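Local coordinates for eukaryotic peptide chain release factor GTP-binding subunit (Schizosaccharomyces pombe, PDB 1R5B), which is a GTP-binding translation release factor subunit of the elongation factor Tu family, pairing a P-loop domain with beta-rich domains, at residues A[149-154]-A[185-190]; A[225-230]-A[249-254]; A[398-403]-A[422-427]. One frame throughout, in Å; residues are numbered along the deposited sequence.

Contact 1: A[149-154]-A[185-190]; sequences VLVISA and VVVINK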
loop_
_atom_site.group_PDB
_atom_site.type_symbol
_atom_site.label_atom_id
_atom_site.label_comp_id
_atom_site.label_asym_id
_atom_site.label_seq_id
_atom_site.Cartn_x
_atom_site.Cartn_y
_atom_site.Cartn_z
ATOM N N VAL A 149 10.592 -9.214 -6.883
ATOM C CA VAL A 149 11.952 -8.698 -6.897
ATOM C C VAL A 149 12.833 -9.702 -7.632
ATOM O O VAL A 149 13.002 -10.833 -7.167
ATOM C CB VAL A 149 12.505 -8.482 -5.483
ATOM C CG1 VAL A 149 13.925 -7.901 -5.557
ATOM C CG2 VAL A 149 11.602 -7.541 -4.672
ATOM N N LEU A 150 13.335 -9.319 -8.801
ATOM C CA LEU A 150 14.269 -10.165 -9.548
ATOM C C LEU A 150 15.681 -9.790 -9.108
ATOM O O LEU A 150 16.086 -8.648 -9.270
ATOM C CB LEU A 150 14.085 -9.970 -11.059
ATOM C CG LEU A 150 15.052 -10.683 -12.003
ATOM C CD1 LEU A 150 14.915 -12.178 -11.878
ATOM C CD2 LEU A 150 14.793 -10.253 -13.443
ATOM N N VAL A 151 16.416 -10.741 -8.529
ATOM C CA VAL A 151 17.775 -10.486 -8.036
ATOM C C VAL A 151 18.786 -10.969 -9.048
ATOM O O VAL A 151 18.804 -12.144 -9.397
ATOM C CB VAL A 151 18.023 -11.161 -6.681
ATOM C CG1 VAL A 151 19.315 -10.660 -6.060
ATOM C CG2 VAL A 151 16.843 -10.884 -5.729
ATOM N N ILE A 152 19.614 -10.049 -9.533
ATOM C CA ILE A 152 20.610 -10.334 -10.566
ATOM C C ILE A 152 22.017 -10.074 -10.027
ATOM O O ILE A 152 22.244 -9.087 -9.338
ATOM C CB ILE A 152 20.360 -9.457 -11.810
ATOM C CG1 ILE A 152 18.983 -9.746 -12.426
ATOM C CG2 ILE A 152 21.455 -9.674 -12.857
ATOM C CD1 ILE A 152 18.857 -11.094 -13.130
ATOM N N SER A 153 22.955 -10.964 -10.333
ATOM C CA SER A 153 24.345 -10.765 -9.952
ATOM C C SER A 153 25.028 -9.822 -10.930
ATOM O O SER A 153 24.901 -9.982 -12.145
ATOM C CB SER A 153 25.101 -12.087 -9.942
ATOM O OG SER A 153 26.490 -11.857 -9.784
ATOM N N ALA A 154 25.773 -8.864 -10.387
ATOM C CA ALA A 154 26.525 -7.899 -11.181
ATOM C C ALA A 154 27.954 -8.368 -11.439
ATOM O O ALA A 154 28.654 -7.772 -12.240
ATOM C CB ALA A 154 26.540 -6.549 -10.493
ATOM N N VAL A 185 10.563 -5.099 -9.702
ATOM C CA VAL A 185 11.725 -4.532 -9.029
ATOM C C VAL A 185 12.931 -5.439 -9.316
ATOM O O VAL A 185 12.893 -6.631 -9.025
ATOM C CB VAL A 185 11.501 -4.422 -7.515
ATOM C CG1 VAL A 185 12.722 -3.850 -6.838
ATOM C CG2 VAL A 185 10.275 -3.558 -7.221
ATOM N N VAL A 186 13.978 -4.869 -9.901
ATOM C CA VAL A 186 15.159 -5.609 -10.302
ATOM C C VAL A 186 16.314 -5.115 -9.443
ATOM O O VAL A 186 16.715 -3.950 -9.535
ATOM C CB VAL A 186 15.490 -5.380 -11.789
ATOM C CG1 VAL A 186 16.840 -6.017 -12.151
ATOM C CG2 VAL A 186 14.412 -5.926 -12.659
ATOM N N VAL A 187 16.835 -5.998 -8.609
ATOM C CA VAL A 187 17.909 -5.669 -7.688
ATOM C C VAL A 187 19.248 -6.170 -8.271
ATOM O O VAL A 187 19.439 -7.362 -8.500
ATOM C CB VAL A 187 17.575 -6.256 -6.298
ATOM C CG1 VAL A 187 18.774 -6.486 -5.484
ATOM C CG2 VAL A 187 16.621 -5.302 -5.554
ATOM N N ILE A 188 20.144 -5.238 -8.572
ATOM C CA ILE A 188 21.460 -5.576 -9.072
ATOM C C ILE A 188 22.357 -5.811 -7.844
ATOM O O ILE A 188 22.770 -4.855 -7.182
ATOM C CB ILE A 188 22.034 -4.434 -9.961
ATOM C CG1 ILE A 188 21.091 -4.067 -11.120
ATOM C CG2 ILE A 188 23.413 -4.818 -10.500
ATOM C CD1 ILE A 188 20.805 -5.159 -12.064
ATOM N N ASN A 189 22.657 -7.080 -7.557
ATOM C CA ASN A 189 23.344 -7.492 -6.330
ATOM C C ASN A 189 24.858 -7.630 -6.531
ATOM O O ASN A 189 25.344 -7.575 -7.655
ATOM C CB ASN A 189 22.738 -8.817 -5.862
ATOM C CG ASN A 189 23.127 -9.190 -4.436
ATOM O OD1 ASN A 189 23.198 -10.369 -4.091
ATOM N ND2 ASN A 189 23.363 -8.191 -3.605
ATOM N N LYS A 190 25.590 -7.791 -5.430
ATOM C CA LYS A 190 27.040 -7.999 -5.435
ATOM C C LYS A 190 27.834 -6.804 -5.961
ATOM O O LYS A 190 28.897 -6.973 -6.553
ATOM C CB LYS A 190 27.418 -9.268 -6.211
ATOM C CG LYS A 190 26.576 -10.494 -5.874
ATOM C CD LYS A 190 27.251 -11.756 -6.395
ATOM C CE LYS A 190 26.659 -13.029 -5.819
ATOM N NZ LYS A 190 26.882 -14.170 -6.757
#
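Val149 and Val187 lie on one face of a parallel strand pair, and their side chains cross obliquely at 3.7 Å from CG1 of Val149 to CG2 of Val187. The strands are neighbours in the central sheet of a P-loop domain, and the chain between them is a beta-alpha-beta crossover. Val149 CG1 stands anti to the backbone N (chi1 -178°), which sets it ahead along the strand toward Val187 rather than level with Val185. Val151 repeats the step two residues on: its CG1 meets CB of Asn189 at 3.9 Å. Helix 56-66 covers this face, where Val151 touches Lys56 and Leu59; strand 42-50 adjoins strand 147-153 in the sheet. The other face carries Leu150, Ile152, Val186 and Ile188. Ile152, Val186 and Ile188 pack there on Leu210 of helix 200-218. Backbone bonds alternate regularly between the strands. The straightest runs from Ile152 N to Val187 O, 2.9 Å at 180°. Asn189 N then bonds to Ile152 O at 2.7 Å. Asn189 and Lys190 begin the NKMD sequence, the NKxD motif of this family. The Lys190 chain is extended beyond CG and runs past Ser153, its CD 3.5 Å from Ser153 OG. Both polar ends look to other partners: Lys190 NZ forms a salt bridge with Glu158 and a hydrogen bond to Asp53 O, and Ser153 OG also bonds to Glu158. Past the last strand pair, Ala154 N reaches Asn189 O at 3.1 Å, and Ala154 CB rests 3.6 Å from Ile188 CG2.

Contact 2: A[225-230]-A[249-254]; sequences DVKYMP and PWYQGP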
loop_
_atom_site.group_PDB
_atom_site.type_symbol
_atom_site.label_atom_id
_atom_site.label_comp_id
_atom_site.label_asym_id
_atom_site.label_seq_id
_atom_site.Cartn_x
_atom_site.Cartn_y
_atom_site.Cartn_z
ATOM N N ASP A 225 7.771 0.194 -16.198
ATOM C CA ASP A 225 7.413 -1.086 -15.581
ATOM C C ASP A 225 8.508 -1.690 -14.707
ATOM O O ASP A 225 8.282 -2.707 -14.091
ATOM C CB ASP A 225 7.101 -2.126 -16.656
ATOM C CG ASP A 225 5.783 -1.888 -17.358
ATOM O OD1 ASP A 225 5.304 -0.719 -17.407
ATOM O OD2 ASP A 225 5.157 -2.847 -17.881
ATOM N N VAL A 226 9.697 -1.104 -14.677
ATOM C CA VAL A 226 10.813 -1.721 -13.978
ATOM C C VAL A 226 11.547 -0.676 -13.162
ATOM O O VAL A 226 11.827 0.409 -13.647
ATOM C CB VAL A 226 11.791 -2.412 -14.963
ATOM C CG1 VAL A 226 12.950 -3.056 -14.218
ATOM C CG2 VAL A 226 11.073 -3.453 -15.797
ATOM N N LYS A 227 11.814 -1.007 -11.908
ATOM C CA LYS A 227 12.673 -0.204 -11.039
ATOM C C LYS A 227 13.976 -0.964 -10.864
ATOM O O LYS A 227 13.956 -2.114 -10.418
ATOM C CB LYS A 227 12.021 0.007 -9.657
ATOM C CG LYS A 227 12.823 0.900 -8.677
ATOM C CD LYS A 227 13.073 2.266 -9.292
ATOM C CE LYS A 227 13.464 3.318 -8.287
ATOM N NZ LYS A 227 14.873 3.201 -7.953
ATOM N N TYR A 228 15.095 -0.332 -11.194
ATOM C CA TYR A 228 16.421 -0.923 -10.963
ATOM C C TYR A 228 17.044 -0.310 -9.712
ATOM O O TYR A 228 16.884 0.894 -9.453
ATOM C CB TYR A 228 17.333 -0.689 -12.169
ATOM C CG TYR A 228 16.838 -1.372 -13.415
ATOM C CD1 TYR A 228 16.063 -0.684 -14.345
ATOM C CD2 TYR A 228 17.122 -2.715 -13.656
ATOM C CE1 TYR A 228 15.587 -1.317 -15.482
ATOM C CE2 TYR A 228 16.650 -3.357 -14.796
ATOM C CZ TYR A 228 15.885 -2.652 -15.698
ATOM O OH TYR A 228 15.422 -3.268 -16.824
ATOM N N MET A 229 17.751 -1.134 -8.937
ATOM C CA MET A 229 18.430 -0.670 -7.726
ATOM C C MET A 229 19.674 -1.482 -7.433
ATOM O O MET A 229 19.620 -2.710 -7.427
ATOM C CB MET A 229 17.507 -0.775 -6.525
ATOM C CG MET A 229 17.108 0.581 -6.005
ATOM S SD MET A 229 16.001 0.503 -4.652
ATOM C CE MET A 229 14.774 -0.457 -5.288
ATOM N N PRO A 230 20.790 -0.803 -7.176
ATOM C CA PRO A 230 22.015 -1.489 -6.786
ATOM C C PRO A 230 21.946 -1.791 -5.305
ATOM O O PRO A 230 21.437 -0.962 -4.536
ATOM C CB PRO A 230 23.094 -0.461 -7.087
ATOM C CG PRO A 230 22.424 0.842 -6.869
ATOM C CD PRO A 230 20.986 0.656 -7.229
ATOM N N PRO A 249 29.199 7.363 -4.800
ATOM C CA PRO A 249 28.794 8.772 -4.932
ATOM C C PRO A 249 27.675 9.024 -5.943
ATOM O O PRO A 249 26.930 9.994 -5.786
ATOM C CB PRO A 249 30.079 9.482 -5.410
ATOM C CG PRO A 249 31.177 8.462 -5.401
ATOM C CD PRO A 249 30.562 7.116 -5.306
ATOM N N TRP A 250 27.559 8.159 -6.950
ATOM C CA TRP A 250 26.700 8.420 -8.113
ATOM C C TRP A 250 25.242 8.006 -7.924
ATOM O O TRP A 250 24.353 8.640 -8.493
ATOM C CB TRP A 250 27.276 7.768 -9.383
ATOM C CG TRP A 250 27.666 6.334 -9.210
ATOM C CD1 TRP A 250 28.907 5.856 -8.904
ATOM C CD2 TRP A 250 26.810 5.192 -9.314
ATOM N NE1 TRP A 250 28.877 4.486 -8.816
ATOM C CE2 TRP A 250 27.600 4.051 -9.064
ATOM C CE3 TRP A 250 25.447 5.013 -9.605
ATOM C CZ2 TRP A 250 27.077 2.751 -9.094
ATOM C CZ3 TRP A 250 24.931 3.723 -9.637
ATOM C CH2 TRP A 250 25.746 2.611 -9.379
ATOM N N TYR A 251 24.989 6.945 -7.154
ATOM C CA TYR A 251 23.609 6.532 -6.863
ATOM C C TYR A 251 23.065 7.416 -5.769
ATOM O O TYR A 251 23.635 7.493 -4.668
ATOM C CB TYR A 251 23.503 5.082 -6.388
ATOM C CG TYR A 251 22.063 4.663 -6.145
ATOM C CD1 TYR A 251 21.184 4.521 -7.210
ATOM C CD2 TYR A 251 21.580 4.429 -4.861
ATOM C CE1 TYR A 251 19.859 4.143 -7.011
ATOM C CE2 TYR A 251 20.248 4.050 -4.646
ATOM C CZ TYR A 251 19.393 3.909 -5.730
ATOM O OH TYR A 251 18.071 3.548 -5.559
ATOM N N GLN A 252 21.966 8.092 -6.063
ATOM C CA GLN A 252 21.378 8.975 -5.077
ATOM C C GLN A 252 19.873 8.720 -4.985
ATOM O O GLN A 252 19.081 9.635 -4.741
ATOM C CB GLN A 252 21.708 10.423 -5.433
ATOM C CG GLN A 252 23.230 10.778 -5.440
ATOM C CD GLN A 252 23.760 11.396 -4.118
ATOM O OE1 GLN A 252 23.037 11.475 -3.112
ATOM N NE2 GLN A 252 25.032 11.831 -4.132
ATOM N N GLY A 253 19.495 7.457 -5.182
ATOM C CA GLY A 253 18.122 7.017 -5.014
ATOM C C GLY A 253 17.901 6.444 -3.624
ATOM O O GLY A 253 18.720 6.632 -2.724
ATOM N N PRO A 254 16.776 5.767 -3.436
ATOM C CA PRO A 254 16.476 5.106 -2.166
ATOM C C PRO A 254 17.091 3.711 -2.042
ATOM O O PRO A 254 17.425 3.068 -3.040
ATOM C CB PRO A 254 14.944 5.011 -2.200
ATOM C CG PRO A 254 14.606 4.877 -3.631
ATOM C CD PRO A 254 15.669 5.612 -4.399
#
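Pro230 sits over one face of the Tyr251 ring in a CH-pi contact. Pro230 CD lies 3.9 Å from the Tyr251 ring centroid and 18° off the normal. The opposite face is covered by Gly253 N of the same loop, over the ring centre, so the ring is held between proline and backbone. Its hydroxyl is fixed as well: Tyr251 OH gives a 2.6 Å hydrogen bond to Pro254 O, in the carbonyl plane and on a lone pair. Met229 closes this tight part. Met229 CG approaches Tyr251 OH at 3.2 Å from an oblique direction, and Met229 SD is 3.3 Å from Pro254 O. Beyond the contact, Met229 also packs on Leu256 and Tyr259 of helix 256-262. The Lys227 side is looser and partly exposed. The Lys227 chain bends at chi2 and chi4, and Lys227 NZ comes only to 4.0 Å from Tyr251 OH without a hydrogen bond. Lys227 NZ makes a weak bond to Tyr228 O, 3.4 Å, in its own strand. No hydrogen bond crosses between the segments. The arrangement is an outermost parallel strand of a P-loop domain, its end covered by the loop that leads into helix 256-262.

Contact 3: A[398-403]-A[422-427]; sequences AKLLHK and MKIIAE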
loop_
_atom_site.group_PDB
_atom_site.type_symbol
_atom_site.label_atom_id
_atom_site.label_comp_id
_atom_site.label_asym_id
_atom_site.label_seq_id
_atom_site.Cartn_x
_atom_site.Cartn_y
_atom_site.Cartn_z
ATOM N N ALA A 398 -24.710 1.667 19.130
ATOM C CA ALA A 398 -25.932 0.869 19.186
ATOM C C ALA A 398 -25.810 -0.265 20.201
ATOM O O ALA A 398 -26.652 -0.403 21.081
ATOM C CB ALA A 398 -26.255 0.309 17.808
ATOM N N LYS A 399 -24.765 -1.076 20.063
ATOM C CA LYS A 399 -24.517 -2.200 20.963
ATOM C C LYS A 399 -23.111 -2.110 21.562
ATOM O O LYS A 399 -22.250 -2.932 21.233
ATOM C CB LYS A 399 -24.692 -3.533 20.218
ATOM C CG LYS A 399 -26.087 -3.763 19.645
ATOM C CD LYS A 399 -26.265 -5.201 19.160
ATOM C CE LYS A 399 -27.694 -5.480 18.698
ATOM N NZ LYS A 399 -27.778 -5.634 17.219
ATOM N N LEU A 400 -22.892 -1.114 22.434
ATOM C CA LEU A 400 -21.615 -0.942 23.164
ATOM C C LEU A 400 -21.239 -2.271 23.802
ATOM O O LEU A 400 -21.967 -2.787 24.640
ATOM C CB LEU A 400 -21.703 0.168 24.235
ATOM C CG LEU A 400 -20.571 1.208 24.294
ATOM C CD1 LEU A 400 -20.607 2.115 23.082
ATOM C CD2 LEU A 400 -20.620 2.063 25.553
ATOM N N LEU A 401 -20.101 -2.820 23.389
ATOM C CA LEU A 401 -19.775 -4.225 23.646
ATOM C C LEU A 401 -18.507 -4.400 24.512
ATOM O O LEU A 401 -18.542 -5.128 25.519
ATOM C CB LEU A 401 -19.663 -4.995 22.309
ATOM C CG LEU A 401 -20.699 -6.090 21.997
ATOM C CD1 LEU A 401 -20.688 -6.445 20.516
ATOM C CD2 LEU A 401 -20.478 -7.346 22.846
ATOM N N HIS A 402 -17.409 -3.728 24.138
ATOM C CA HIS A 402 -16.092 -3.964 24.758
ATOM C C HIS A 402 -15.253 -2.706 25.073
ATOM O O HIS A 402 -15.472 -1.638 24.500
ATOM C CB HIS A 402 -15.278 -4.869 23.844
ATOM C CG HIS A 402 -15.847 -6.240 23.686
ATOM N ND1 HIS A 402 -16.900 -6.512 22.841
ATOM C CD2 HIS A 402 -15.506 -7.420 24.249
ATOM C CE1 HIS A 402 -17.189 -7.797 22.898
ATOM N NE2 HIS A 402 -16.354 -8.373 23.742
ATOM N N LYS A 403 -14.279 -2.877 25.976
ATOM C CA LYS A 403 -13.341 -1.826 26.408
ATOM C C LYS A 403 -11.895 -2.049 25.899
ATOM O O LYS A 403 -11.407 -1.284 25.068
ATOM C CB LYS A 403 -13.354 -1.725 27.940
ATOM C CG LYS A 403 -12.792 -0.427 28.510
ATOM C CD LYS A 403 -13.488 -0.048 29.819
ATOM C CE LYS A 403 -13.339 -1.135 30.861
ATOM N NZ LYS A 403 -13.475 -0.603 32.248
ATOM N N MET A 422 -9.846 5.462 27.032
ATOM C CA MET A 422 -10.561 4.196 26.914
ATOM C C MET A 422 -10.597 3.770 25.435
ATOM O O MET A 422 -10.183 4.527 24.561
ATOM C CB MET A 422 -11.976 4.355 27.481
ATOM C CG MET A 422 -12.612 3.082 28.000
ATOM S SD MET A 422 -14.051 3.448 28.991
ATOM C CE MET A 422 -15.260 2.345 28.333
ATOM N N LYS A 423 -11.095 2.557 25.189
ATOM C CA LYS A 423 -11.163 1.954 23.864
ATOM C C LYS A 423 -12.574 1.353 23.560
ATOM O O LYS A 423 -13.536 1.658 24.283
ATOM C CB LYS A 423 -10.041 0.909 23.771
ATOM C CG LYS A 423 -8.668 1.482 23.338
ATOM C CD LYS A 423 -7.669 1.609 24.496
ATOM C CE LYS A 423 -6.506 0.619 24.347
ATOM N NZ LYS A 423 -5.594 0.588 25.530
ATOM N N ILE A 424 -12.720 0.552 22.489
ATOM C CA ILE A 424 -14.002 -0.140 22.191
ATOM C C ILE A 424 -13.962 -1.255 21.117
ATOM O O ILE A 424 -13.045 -1.319 20.304
ATOM C CB ILE A 424 -15.084 0.886 21.749
ATOM C CG1 ILE A 424 -16.488 0.452 22.217
ATOM C CG2 ILE A 424 -15.036 1.073 20.232
ATOM C CD1 ILE A 424 -17.645 0.786 21.226
ATOM N N ILE A 425 -14.978 -2.119 21.130
ATOM C CA ILE A 425 -15.349 -2.942 19.965
ATOM C C ILE A 425 -16.886 -3.145 19.927
ATOM O O ILE A 425 -17.420 -4.032 20.596
ATOM C CB ILE A 425 -14.500 -4.297 19.896
ATOM C CG1 ILE A 425 -15.353 -5.585 19.799
ATOM C CG2 ILE A 425 -13.492 -4.396 21.045
ATOM C CD1 ILE A 425 -16.011 -5.822 18.434
ATOM N N ALA A 426 -17.597 -2.300 19.172
ATOM C CA ALA A 426 -19.075 -2.334 19.155
ATOM C C ALA A 426 -19.765 -1.708 17.931
ATOM O O ALA A 426 -19.137 -1.014 17.123
ATOM C CB ALA A 426 -19.607 -1.691 20.411
ATOM N N GLU A 427 -21.078 -1.952 17.834
ATOM C CA GLU A 427 -21.906 -1.517 16.693
ATOM C C GLU A 427 -22.066 0.001 16.618
ATOM O O GLU A 427 -22.204 0.679 17.638
ATOM C CB GLU A 427 -23.311 -2.156 16.734
ATOM C CG GLU A 427 -23.499 -3.349 15.800
ATOM C CD GLU A 427 -24.946 -3.571 15.390
ATOM O OE1 GLU A 427 -25.554 -4.564 15.848
ATOM O OE2 GLU A 427 -25.477 -2.757 14.601
#
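The imidazole of His402 meets the opposite segment at its edge, with Ile425 O near the ring plane. The bond from His402 ND1 to Ile425 O is weak, at 3.4 Å. The His402 and Ile425 side chains lie side by side and point the same way. His402 CG is anti to the carbonyl carbon (chi1 -65°), which turns the ring along Ile425, with ND1 toward Ile425 O. His402 CB packs 3.4 Å from Ile425 CG2. The His402 side chain also touches Lys410 of the intervening loop. The second flat group is the carboxylate of Glu427. Lys399 NZ forms a salt bridge with it, 2.8 Å to Glu427 OE1, arriving on the syn side and 24° out of the carboxylate plane. The two chains run alongside each other, so the aliphatic part of Lys399 also follows Glu427. Lys399 is exposed and Glu427 partly so. The Glu427 carbonyl O takes Ala398 N at 3.1 Å, from above its plane (48° out) and not on a lone pair. Apolar contacts fill the middle. Leu400 CD1 meets Ile424 CD1 at 3.7 Å, the two side chains crossing at about a right angle, and Ile424 reaches on to Ile369 of strand 364-371. Leu401 CB lies 3.8 Å from Ala426 CB. At the far end, Lys403 and Met422 also cross at about a right angle, with Lys403 CD 3.3 Å from Met422 CE. A further weak backbone bond joins Ile425 N to His402 O. The segments run roughly antiparallel but do not pair regularly. This is the irregular edge of an antiparallel sheet, where the chain leaving strand 396-397 flanks strand 426-430 in the eEF1A-like C-terminal beta domain.

In the fold
From the N terminus, contact 1 comes first and closes a loop of 30 residues that includes helix 169-178. Contact 2 opens after it and closes a loop of 18 residues without helix or strand. Contact 3 closes another 18-residue loop much later in the chain. The three are in series, so none nests or crosses. Contacts 1 and 2 share one sheet: strand 184-189 lies beside strand 226-230, and Val186 N and Ile188 N probably bond to Lys227 O and Met229 O. Together they tie the central strands to the outer strand 226-230 and the loop covering it. Contact 3 is in the C-terminal beta domain, its centre about 49 Å from that of contact 1.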